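PDB 3RLK: A1 protein from Enterobacteria phage Qbeta, which is a minor, read-through form of the phage coat protein, whose C-terminal extension domain is probably needed for infection of the host. Local coordinates for residues 140-144 with 145-149; 65-68 with 69-73. All blocks are in the same frame, centred on the assembly; numbering follows the deposited sequence.

Contact 1 of 2, residues 140-144 with 145-149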
loop_
_atom_site.group_PDB
_atom_site.type_symbol
_atom_site.label_atom_id
_atom_site.label_comp_id
_atom_site.label_asym_id
_atom_site.label_seq_id
_atom_site.Cartn_x
_atom_site.Cartn_y
_atom_site.Cartn_z
ATOM N N ALA A 140 -5.171 -5.927 -8.508
ATOM C CA ALA A 140 -4.264 -5.440 -9.515
ATOM C C ALA A 140 -3.081 -4.938 -8.708
ATOM O O ALA A 140 -3.156 -4.755 -7.451
ATOM C CB ALA A 140 -4.895 -4.329 -10.380
ATOM N N TYR A 141 -2.036 -4.610 -9.436
ATOM C CA TYR A 141 -0.743 -4.254 -8.835
ATOM C C TYR A 141 -0.422 -2.808 -9.195
ATOM O O TYR A 141 -0.782 -2.310 -10.253
ATOM C CB TYR A 141 0.350 -5.148 -9.408
ATOM C CG TYR A 141 0.313 -6.514 -8.873
ATOM C CD1 TYR A 141 1.053 -6.846 -7.725
ATOM C CD2 TYR A 141 -0.486 -7.470 -9.468
ATOM C CE1 TYR A 141 0.973 -8.202 -7.169
ATOM C CE2 TYR A 141 -0.556 -8.798 -8.963
ATOM C CZ TYR A 141 0.172 -9.140 -7.837
ATOM O OH TYR A 141 0.072 -10.442 -7.375
ATOM N N CYS A 142 0.300 -2.149 -8.311
ATOM C CA CYS A 142 0.662 -0.717 -8.591
ATOM C C CYS A 142 2.162 -0.551 -8.264
ATOM O O CYS A 142 2.632 -1.113 -7.248
ATOM C CB CYS A 142 -0.208 0.204 -7.706
ATOM S SG CYS A 142 0.019 1.960 -8.190
ATOM N N SER A 143 2.935 0.115 -9.135
ATOM C CA SER A 143 4.411 0.252 -8.973
ATOM C C SER A 143 4.731 1.183 -7.784
ATOM O O SER A 143 4.269 2.331 -7.819
ATOM C CB SER A 143 5.000 0.901 -10.200
ATOM O OG SER A 143 6.394 1.095 -9.974
ATOM N N LEU A 144 5.550 0.720 -6.835
ATOM C CA LEU A 144 6.041 1.527 -5.708
ATOM C C LEU A 144 6.932 2.723 -6.207
ATOM O O LEU A 144 6.977 3.830 -5.603
ATOM C CB LEU A 144 6.778 0.593 -4.701
ATOM C CG LEU A 144 5.733 -0.320 -4.017
ATOM C CD1 LEU A 144 6.501 -1.517 -3.374
ATOM C CD2 LEU A 144 4.895 0.521 -2.973
ATOM N N SER A 145 7.532 2.500 -7.386
ATOM C CA SER A 145 8.344 3.500 -8.062
ATOM C C SER A 145 7.467 4.654 -8.481
ATOM O O SER A 145 7.829 5.791 -8.209
ATOM C CB SER A 145 9.109 2.955 -9.286
ATOM O OG SER A 145 10.175 2.093 -8.840
ATOM N N ASP A 146 6.294 4.365 -9.042
ATOM C CA ASP A 146 5.362 5.381 -9.472
ATOM C C ASP A 146 4.759 6.155 -8.266
ATOM O O ASP A 146 4.765 7.375 -8.247
ATOM C CB ASP A 146 4.192 4.778 -10.286
ATOM C CG ASP A 146 4.590 4.198 -11.636
ATOM O OD1 ASP A 146 5.791 4.245 -11.983
ATOM O OD2 ASP A 146 3.676 3.709 -12.383
ATOM N N ILE A 147 4.250 5.424 -7.266
ATOM C CA ILE A 147 3.618 6.039 -6.068
ATOM C C ILE A 147 4.596 7.037 -5.372
ATOM O O ILE A 147 4.187 8.095 -4.917
ATOM C CB ILE A 147 3.175 4.906 -5.074
ATOM C CG1 ILE A 147 2.111 4.037 -5.781
ATOM C CG2 ILE A 147 2.758 5.502 -3.692
ATOM C CD1 ILE A 147 1.776 2.726 -5.020
ATOM N N ALA A 148 5.852 6.658 -5.212
ATOM C CA ALA A 148 6.821 7.420 -4.480
ATOM C C ALA A 148 7.743 8.355 -5.316
ATOM O O ALA A 148 8.743 8.872 -4.800
ATOM C CB ALA A 148 7.661 6.471 -3.554
ATOM N N ALA A 149 7.402 8.588 -6.572
ATOM C CA ALA A 149 8.223 9.431 -7.481
ATOM C C ALA A 149 8.206 10.878 -7.038
ATOM O O ALA A 149 7.300 11.355 -6.396
ATOM C CB ALA A 149 7.719 9.363 -8.908
HETATM O O HOH W 1 2.148 1.785 -11.505
#
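The side chains of Ser143 and Asp146 lie alongside each other where strand 140-143 turns directly into helix 144-147. That strand belongs to the six-stranded mixed sheet of this beta-barrel domain, between strands 34-38 and 129-135. The Ser143 hydroxyl lies opposite its own backbone N (chi1 176°), which carries OG over the first turn of the helix as its N-cap. There OG meets two amides, both at weak geometry: Ser145 N stands 3.2 Å from Ser143 OG and Asp146 N stands 3.4 Å from it. The same OG is hydrogen-bonded to Glu130 on strand 129-135.

Asp146 folds the other way, its CG tucked beside its own N (chi1 -67°), and the carboxylate comes alongside the serine methylene, with Asp146 CG 3.6 Å from Ser143 CB. A water accepts from Ser143 N at 3.0 Å and donates to Asp146 OD2 at 2.6 Å, giving a water-mediated counterpart of the second bond of a capping box.

A different side of the turn is apolar. Ile147 CD1 touches Cys142 SG at 3.7 Å. Ser143 O accepts a nearly straight bond from Ile147 N (170°) and a weak one from Asp146 N; Ile147 CG1 rests against this oxygen at 3.4 Å. Both Leu144 and Ile147 pack on Ile156 of strand 154-159.

Chemically, one serine hydroxyl caps the short helix by two weak bonds, its stronger partner being Glu130. The aspartate carboxylate, in a weak, long ion pair with Lys122, would probably gain a little from the partial positive charge of the amides at the helix start.

Contact 2 of 2, residues 65-68 with 69-73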
loop_
_atom_site.group_PDB
_atom_site.type_symbol
_atom_site.label_atom_id
_atom_site.label_comp_id
_atom_site.label_asym_id
_atom_site.label_seq_id
_atom_site.Cartn_x
_atom_site.Cartn_y
_atom_site.Cartn_z
ATOM N N VAL A 65 -14.116 3.688 -2.170
ATOM C CA VAL A 65 -14.147 4.779 -1.157
ATOM C C VAL A 65 -14.047 6.066 -1.926
ATOM O O VAL A 65 -13.443 6.028 -3.050
ATOM C CB VAL A 65 -12.950 4.746 -0.150
ATOM C CG1 VAL A 65 -13.106 3.664 0.801
ATOM C CG2 VAL A 65 -11.551 4.682 -0.862
ATOM N N ALA A 66 -14.586 7.179 -1.367
ATOM C CA ALA A 66 -14.324 8.544 -1.902
ATOM C C ALA A 66 -12.966 8.987 -1.379
ATOM O O ALA A 66 -12.563 8.621 -0.266
ATOM C CB ALA A 66 -15.391 9.595 -1.495
ATOM N N LEU A 67 -12.253 9.800 -2.163
ATOM C CA LEU A 67 -11.030 10.370 -1.599
ATOM C C LEU A 67 -11.316 11.001 -0.258
ATOM O O LEU A 67 -10.524 10.776 0.687
ATOM C CB LEU A 67 -10.445 11.439 -2.511
ATOM C CG LEU A 67 -9.191 12.143 -2.011
ATOM C CD1 LEU A 67 -8.014 11.172 -1.870
ATOM C CD2 LEU A 67 -8.896 13.161 -3.119
ATOM N N LYS A 68 -12.390 11.776 -0.146
ATOM C CA LYS A 68 -12.575 12.498 1.143
ATOM C C LYS A 68 -12.722 11.503 2.311
ATOM O O LYS A 68 -12.453 11.890 3.460
ATOM C CB LYS A 68 -13.735 13.490 1.130
ATOM C CG LYS A 68 -15.170 12.903 1.093
ATOM C CD LYS A 68 -16.228 13.902 1.490
ATOM C CE LYS A 68 -17.389 13.178 2.167
ATOM N NZ LYS A 68 -18.249 12.457 1.170
ATOM N N ASP A 69 -13.103 10.244 2.047
ATOM C CA ASP A 69 -13.242 9.287 3.177
ATOM C C ASP A 69 -11.941 9.038 3.938
ATOM O O ASP A 69 -11.959 8.696 5.144
ATOM C CB ASP A 69 -13.736 7.904 2.701
ATOM C CG ASP A 69 -15.134 7.965 2.132
ATOM O OD1 ASP A 69 -15.848 8.908 2.579
ATOM O OD2 ASP A 69 -15.489 7.175 1.220
ATOM N N LEU A 70 -10.826 9.202 3.222
ATOM C CA LEU A 70 -9.506 8.895 3.769
ATOM C C LEU A 70 -8.780 10.097 4.310
ATOM O O LEU A 70 -7.645 9.927 4.807
ATOM C CB LEU A 70 -8.642 8.246 2.684
ATOM C CG LEU A 70 -9.317 7.142 1.871
ATOM C CD1 LEU A 70 -8.422 6.661 0.737
ATOM C CD2 LEU A 70 -9.739 5.899 2.712
ATOM N N LEU A 71 -9.387 11.291 4.137
ATOM C CA LEU A 71 -8.776 12.562 4.492
ATOM C C LEU A 71 -9.415 13.158 5.769
ATOM O O LEU A 71 -10.512 12.777 6.160
ATOM C CB LEU A 71 -8.883 13.587 3.399
ATOM C CG LEU A 71 -8.149 13.150 2.092
ATOM C CD1 LEU A 71 -8.302 14.302 1.098
ATOM C CD2 LEU A 71 -6.674 12.712 2.214
ATOM N N GLY A 72 -8.659 13.967 6.487
ATOM C CA GLY A 72 -9.233 14.596 7.667
ATOM C C GLY A 72 -8.206 15.507 8.234
ATOM O O GLY A 72 -7.399 16.082 7.473
ATOM N N ASN A 73 -8.237 15.663 9.562
ATOM C CA ASN A 73 -7.282 16.569 10.191
ATOM C C ASN A 73 -6.167 15.998 11.090
ATOM O O ASN A 73 -5.517 16.739 11.883
ATOM C CB ASN A 73 -8.055 17.718 10.920
ATOM C CG ASN A 73 -8.850 17.208 12.108
ATOM O OD1 ASN A 73 -8.748 16.044 12.470
ATOM N ND2 ASN A 73 -9.640 18.059 12.707
#
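The Asp69 carboxylate bends back onto the backbone of Ala66, and this polar pair organises the turn. With CG held beside its own N (chi1 -65°), Asp69 presents OD2 to Ala66 N at 2.7 Å; the N-H points well at the oxygen (152°) but meets it from above the carboxylate plane. In the reverse direction Asp69 N donates to Ala66 O at 2.9 Å, so side chain and main chain of one residue hold both polar backbone atoms of the other. The other carboxylate oxygen, OD1, is hydrogen-bonded to Thr25, whose hydroxyl also pairs with Lys68 NZ. The lysine and aspartate charges are thus linked through the threonine, Lys68 NZ being 4.5 Å from Asp69 OD1, too far for a salt bridge.

Backbone bonds continue the same spacing: Leu70 N reaches Leu67 O at 3.0 Å and Leu71 N reaches Lys68 O at 3.2 Å.

Apolar contacts are fewer. Val65 and Leu70 cross at about a right angle, Val65 CG2 lying 4.0 Å from Leu70 CD1. Leu67 CG meets Leu71 CD1 at 3.9 Å, and Leu67, Leu70 and Leu71 all reach Ile187 of strand 183-188.

Overlapping type I beta-turns, each closed by an N-H from residue i+3 to the C=O of residue i, deliver the chain into strand 71-72, which pairs antiparallel with strand 90-91.

How the contacts relate
Contact 2 comes first along the chain, and contact 1 opens only after it has closed, both within the read-through domain. Their centres lie 20 Å apart and their nearest atoms about 12 Å apart, so they do not touch. The centre of contact 1 lies about 9 Å from the centre of the chain, at the end of strand 140-143 of the six-stranded mixed sheet. That of contact 2 lies about 16 Å from it and leads into strand 71-72 of the small two-stranded sheet. In a domain built mostly of strands and loops, both are junctions: the chain leaves a strand of the main sheet at one and enters the small sheet at the other.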